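Local structure of putative esterase/lipase/thioesterase (Silicibacter sp., 2PBL) at residues Lys206-Phe219 / Ala232-Val245. The protein is a putative esterase, lipase or thioesterase of the alpha/beta-hydrolase fold that probably hydrolyses ester or thioester bonds, its natural substrate being unknown. Numbering follows the deposited sequence.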
loop_
_atom_site.group_PDB
_atom_site.type_symbol
_atom_site.label_atom_id
_atom_site.label_comp_id
_atom_site.label_asym_id
_atom_site.label_seq_id
_atom_site.Cartn_x
_atom_site.Cartn_y
_atom_site.Cartn_z
ATOM N N LYS A 206 14.521 -6.089 0.524
ATOM C CA LYS A 206 15.072 -4.750 0.379
ATOM C C LYS A 206 13.858 -3.827 0.514
ATOM O O LYS A 206 12.899 -3.892 -0.294
ATOM C CB LYS A 206 15.747 -4.568 -0.972
ATOM C CG LYS A 206 16.614 -3.306 -1.083
ATOM C CD LYS A 206 17.300 -3.279 -2.470
ATOM C CE LYS A 206 18.429 -2.231 -2.666
ATOM N NZ LYS A 206 19.036 -2.389 -4.094
ATOM N N VAL A 207 13.922 -2.965 1.514
ATOM C CA VAL A 207 12.879 -2.030 1.815
ATOM C C VAL A 207 13.358 -0.624 1.411
ATOM O O VAL A 207 14.418 -0.193 1.810
ATOM C CB VAL A 207 12.556 -1.994 3.349
ATOM C CG1 VAL A 207 11.409 -0.947 3.616
ATOM C CG2 VAL A 207 12.155 -3.349 3.856
ATOM N N THR A 208 12.519 0.081 0.661
ATOM C CA THR A 208 12.823 1.440 0.208
ATOM C C THR A 208 11.597 2.292 0.545
ATOM O O THR A 208 10.519 2.038 0.034
ATOM C CB THR A 208 13.130 1.500 -1.300
ATOM O OG1 THR A 208 14.221 0.619 -1.635
ATOM C CG2 THR A 208 13.522 2.938 -1.706
ATOM N N VAL A 209 11.778 3.268 1.423
ATOM C CA VAL A 209 10.711 4.181 1.802
ATOM C C VAL A 209 10.723 5.326 0.798
ATOM O O VAL A 209 11.720 6.017 0.587
ATOM C CB VAL A 209 10.843 4.666 3.239
ATOM C CG1 VAL A 209 9.616 5.519 3.626
ATOM C CG2 VAL A 209 10.999 3.486 4.164
ATOM N N TRP A 210 9.589 5.486 0.147
ATOM C CA TRP A 210 9.444 6.438 -0.943
ATOM C C TRP A 210 8.440 7.479 -0.493
ATOM O O TRP A 210 7.311 7.171 -0.189
ATOM C CB TRP A 210 8.966 5.665 -2.179
ATOM C CG TRP A 210 8.986 6.423 -3.421
ATOM C CD1 TRP A 210 8.143 7.449 -3.769
ATOM C CD2 TRP A 210 9.920 6.285 -4.486
ATOM N NE1 TRP A 210 8.492 7.929 -4.996
ATOM C CE2 TRP A 210 9.588 7.247 -5.454
ATOM C CE3 TRP A 210 11.013 5.432 -4.719
ATOM C CZ2 TRP A 210 10.289 7.370 -6.669
ATOM C CZ3 TRP A 210 11.719 5.568 -5.905
ATOM C CH2 TRP A 210 11.338 6.517 -6.877
ATOM N N VAL A 211 8.838 8.737 -0.486
ATOM C CA VAL A 211 7.924 9.785 -0.029
ATOM C C VAL A 211 8.051 11.035 -0.879
ATOM O O VAL A 211 9.109 11.322 -1.384
ATOM C CB VAL A 211 8.189 10.080 1.460
ATOM C CG1 VAL A 211 9.568 10.689 1.694
ATOM C CG2 VAL A 211 7.103 10.960 2.043
ATOM N N GLY A 212 6.964 11.773 -1.041
ATOM C CA GLY A 212 7.014 12.974 -1.858
ATOM C C GLY A 212 7.639 14.159 -1.151
ATOM O O GLY A 212 7.340 14.440 0.014
ATOM N N GLY A 213 8.528 14.849 -1.860
ATOM C CA GLY A 213 9.239 16.008 -1.332
ATOM C C GLY A 213 8.379 17.171 -0.846
ATOM O O GLY A 213 8.751 17.872 0.100
ATOM N N ALA A 214 7.237 17.345 -1.478
ATOM C CA ALA A 214 6.299 18.407 -1.139
ATOM C C ALA A 214 5.214 17.924 -0.205
ATOM O O ALA A 214 4.192 18.568 -0.116
ATOM C CB ALA A 214 5.661 18.968 -2.443
ATOM N N GLU A 215 5.402 16.786 0.481
ATOM C CA GLU A 215 4.359 16.261 1.337
ATOM C C GLU A 215 4.307 16.953 2.655
ATOM O O GLU A 215 5.221 17.705 3.001
ATOM C CB GLU A 215 4.501 14.754 1.550
ATOM C CG GLU A 215 4.022 13.965 0.336
ATOM C CD GLU A 215 3.741 12.490 0.653
ATOM O OE1 GLU A 215 3.002 12.244 1.631
ATOM O OE2 GLU A 215 4.267 11.609 -0.084
ATOM N N ARG A 216 3.218 16.692 3.384
ATOM C CA ARG A 216 3.024 17.221 4.739
ATOM C C ARG A 216 4.225 16.842 5.584
ATOM O O ARG A 216 4.766 15.723 5.448
ATOM C CB ARG A 216 1.754 16.634 5.387
ATOM C CG ARG A 216 0.452 16.825 4.629
ATOM C CD ARG A 216 0.071 18.283 4.586
ATOM N NE ARG A 216 -0.267 18.749 5.928
ATOM C CZ ARG A 216 0.039 19.950 6.396
ATOM N NH1 ARG A 216 -0.314 20.283 7.609
ATOM N NH2 ARG A 216 0.720 20.816 5.663
ATOM N N PRO A 217 4.700 17.770 6.418
ATOM C CA PRO A 217 5.774 17.442 7.343
ATOM C C PRO A 217 5.584 16.103 8.100
ATOM O O PRO A 217 6.564 15.360 8.276
ATOM C CB PRO A 217 5.724 18.616 8.321
ATOM C CG PRO A 217 5.344 19.730 7.480
ATOM C CD PRO A 217 4.324 19.203 6.546
ATOM N N ALA A 218 4.355 15.836 8.533
ATOM C CA ALA A 218 4.002 14.579 9.241
ATOM C C ALA A 218 4.395 13.336 8.403
ATOM O O ALA A 218 4.917 12.363 8.936
ATOM C CB ALA A 218 2.539 14.556 9.506
ATOM N N PHE A 219 4.127 13.373 7.107
ATOM C CA PHE A 219 4.484 12.244 6.225
ATOM C C PHE A 219 5.970 12.121 5.965
ATOM O O PHE A 219 6.475 11.001 5.828
ATOM C CB PHE A 219 3.655 12.208 4.948
ATOM C CG PHE A 219 2.287 11.642 5.181
ATOM C CD1 PHE A 219 1.236 12.456 5.617
ATOM C CD2 PHE A 219 2.061 10.279 5.067
ATOM C CE1 PHE A 219 -0.016 11.915 5.858
ATOM C CE2 PHE A 219 0.812 9.736 5.353
ATOM C CZ PHE A 219 -0.221 10.541 5.731
ATOM N N ALA A 232 16.372 1.307 6.284
ATOM C CA ALA A 232 15.861 1.077 4.941
ATOM C C ALA A 232 16.446 2.097 3.991
ATOM O O ALA A 232 16.996 3.095 4.450
ATOM C CB ALA A 232 14.324 1.187 4.927
ATOM N N ASP A 233 16.375 1.844 2.672
ATOM C CA ASP A 233 16.714 2.888 1.682
ATOM C C ASP A 233 15.617 3.971 1.822
ATOM O O ASP A 233 14.543 3.730 2.405
ATOM C CB ASP A 233 16.781 2.384 0.234
ATOM C CG ASP A 233 18.027 1.489 -0.047
ATOM O OD1 ASP A 233 18.757 1.168 0.914
ATOM O OD2 ASP A 233 18.264 1.108 -1.225
ATOM N N HIS A 234 15.906 5.168 1.307
ATOM C CA HIS A 234 15.014 6.301 1.404
ATOM C C HIS A 234 15.095 7.146 0.164
ATOM O O HIS A 234 16.156 7.614 -0.154
ATOM C CB HIS A 234 15.452 7.138 2.612
ATOM C CG HIS A 234 14.513 8.253 2.969
ATOM N ND1 HIS A 234 14.863 9.240 3.870
ATOM C CD2 HIS A 234 13.213 8.495 2.626
ATOM C CE1 HIS A 234 13.835 10.052 4.049
ATOM N NE2 HIS A 234 12.822 9.626 3.312
ATOM N N VAL A 235 13.950 7.339 -0.498
ATOM C CA VAL A 235 13.819 8.191 -1.669
ATOM C C VAL A 235 12.814 9.328 -1.438
ATOM O O VAL A 235 11.646 9.091 -1.048
ATOM C CB VAL A 235 13.391 7.417 -2.886
ATOM C CG1 VAL A 235 13.182 8.381 -4.074
ATOM C CG2 VAL A 235 14.453 6.360 -3.267
ATOM N N ILE A 236 13.258 10.562 -1.699
ATOM C CA ILE A 236 12.346 11.721 -1.667
ATOM C C ILE A 236 12.056 12.132 -3.127
ATOM O O ILE A 236 12.948 12.615 -3.835
ATOM C CB ILE A 236 12.931 12.851 -0.852
ATOM C CG1 ILE A 236 13.106 12.365 0.575
ATOM C CG2 ILE A 236 11.997 14.085 -0.832
ATOM C CD1 ILE A 236 13.695 13.359 1.428
ATOM N N ALA A 237 10.830 11.905 -3.592
ATOM C CA ALA A 237 10.441 12.191 -4.970
ATOM C C ALA A 237 10.252 13.705 -5.174
ATOM O O ALA A 237 9.379 14.324 -4.541
ATOM C CB ALA A 237 9.153 11.456 -5.301
ATOM N N PHE A 238 11.084 14.286 -6.040
ATOM C CA PHE A 238 11.086 15.745 -6.261
ATOM C C PHE A 238 9.704 16.374 -6.441
ATOM O O PHE A 238 8.971 16.041 -7.360
ATOM C CB PHE A 238 11.962 16.085 -7.447
ATOM C CG PHE A 238 12.006 17.551 -7.745
ATOM C CD1 PHE A 238 12.799 18.398 -6.963
ATOM C CD2 PHE A 238 11.254 18.088 -8.796
ATOM C CE1 PHE A 238 12.850 19.780 -7.231
ATOM C CE2 PHE A 238 11.297 19.465 -9.070
ATOM C CZ PHE A 238 12.099 20.308 -8.283
ATOM N N GLU A 239 9.356 17.269 -5.525
ATOM C CA GLU A 239 8.107 18.054 -5.556
ATOM C C GLU A 239 6.804 17.287 -5.602
ATOM O O GLU A 239 5.768 17.865 -5.835
ATOM C CB GLU A 239 8.152 19.102 -6.677
ATOM C CG GLU A 239 9.231 20.122 -6.492
ATOM C CD GLU A 239 9.113 20.973 -5.234
ATOM O OE1 GLU A 239 8.071 20.951 -4.564
ATOM O OE2 GLU A 239 10.079 21.706 -4.926
ATOM N N LYS A 240 6.836 16.002 -5.279
ATOM C CA LYS A 240 5.609 15.203 -5.234
ATOM C C LYS A 240 4.813 15.417 -3.958
ATOM O O LYS A 240 5.405 15.660 -2.878
ATOM C CB LYS A 240 5.922 13.727 -5.416
ATOM C CG LYS A 240 6.514 13.351 -6.760
ATOM C CD LYS A 240 5.623 13.636 -7.952
ATOM C CE LYS A 240 6.321 13.276 -9.252
ATOM N NZ LYS A 240 5.502 13.724 -10.411
ATOM N N HIS A 241 3.471 15.358 -4.096
ATOM C CA HIS A 241 2.583 15.478 -2.941
ATOM C C HIS A 241 1.953 14.104 -2.708
ATOM O O HIS A 241 2.276 13.158 -3.396
ATOM C CB HIS A 241 1.543 16.610 -3.056
ATOM C CG HIS A 241 0.729 16.573 -4.298
ATOM N ND1 HIS A 241 -0.185 15.580 -4.562
ATOM C CD2 HIS A 241 0.658 17.438 -5.331
ATOM C CE1 HIS A 241 -0.736 15.797 -5.737
ATOM N NE2 HIS A 241 -0.247 16.922 -6.223
ATOM N N HIS A 242 1.090 13.992 -1.710
ATOM C CA HIS A 242 0.536 12.681 -1.310
ATOM C C HIS A 242 -0.278 11.987 -2.367
ATOM O O HIS A 242 -0.403 10.763 -2.344
ATOM C CB HIS A 242 -0.292 12.864 -0.011
ATOM C CG HIS A 242 -0.489 11.610 0.784
ATOM N ND1 HIS A 242 0.556 10.944 1.390
ATOM C CD2 HIS A 242 -1.611 10.926 1.106
ATOM C CE1 HIS A 242 0.089 9.886 2.025
ATOM N NE2 HIS A 242 -1.226 9.867 1.897
ATOM N N PHE A 243 -0.863 12.747 -3.283
ATOM C CA PHE A 243 -1.735 12.179 -4.280
ATOM C C PHE A 243 -1.098 11.890 -5.611
ATOM O O PHE A 243 -1.574 10.997 -6.273
ATOM C CB PHE A 243 -2.988 13.029 -4.471
ATOM C CG PHE A 243 -3.856 13.129 -3.262
ATOM C CD1 PHE A 243 -3.736 12.277 -2.183
ATOM C CD2 PHE A 243 -4.911 14.025 -3.271
ATOM C CE1 PHE A 243 -4.567 12.413 -1.098
ATOM C CE2 PHE A 243 -5.757 14.144 -2.187
ATOM C CZ PHE A 243 -5.590 13.339 -1.112
ATOM N N ASN A 244 -0.055 12.609 -6.031
ATOM C CA ASN A 244 0.593 12.274 -7.308
ATOM C C ASN A 244 1.900 11.470 -7.180
ATOM O O ASN A 244 2.507 11.085 -8.210
ATOM C CB ASN A 244 0.794 13.494 -8.230
ATOM C CG ASN A 244 1.732 14.486 -7.696
ATOM O OD1 ASN A 244 2.237 14.375 -6.571
ATOM N ND2 ASN A 244 1.996 15.521 -8.520
ATOM N N VAL A 245 2.334 11.227 -5.944
ATOM C CA VAL A 245 3.537 10.418 -5.632
ATOM C C VAL A 245 3.433 9.010 -6.229
ATOM O O VAL A 245 4.422 8.464 -6.689
ATOM C CB VAL A 245 3.822 10.349 -4.093
ATOM C CG1 VAL A 245 2.775 9.577 -3.328
ATOM C CG2 VAL A 245 5.190 9.749 -3.828
HETATM O O HOH W 1 16.485 1.102 -3.063
HETATM O O HOH W 2 6.883 9.747 -6.801
#
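Trp-210 and Val-235 pair across the last two parallel strands of an alpha/beta-hydrolase sheet, 206-212 and 233-237, which helix 217-230 joins as a beta-alpha-beta unit. The short strand axes diverge by only 22°, and six backbone hydrogen bonds alternate from Val-207 O to Gly-213 N; the one from Val-235 N to Val-209 O, 2.8 Å, is nearly straight at 175°. Beyond the strands, Ala-214 N bonds to Lys-240 O, drawing the two following loops together.

Apolar packing centres on Trp-210. With CG anti to the backbone N (chi1 -170°), its indole lies alongside Val-235, whose CG1 sits 3.6 Å from the six-membered ring centroid in a CH-pi contact over the face. Val-245 CG2 meets the indole edge at CD1, 3.7 Å away, and helix 255-261 also packs on this side chain.

The direct side-chain hydrogen bond across the contact lies beyond the strands. His-242 ND1 donates to Glu-215 OE1 (2.8 Å), which lies near the imidazole plane, while His-242 NE2 bonds to Ser-137 OG, consistent with a Ser-His-Glu triad. Glu-215 OE2 accepts from Gly-212 N and also bonds Ser-167 OG, fixing the carboxylate. An alanine here would take away both carboxylate oxygens, and would probably leave His-242 ND1 and Gly-212 N without their acceptors and the imidazole freer to turn. Over one face of the Phe-219 ring sits His-242 CE1, 3.4 Å from Phe-219 CE2.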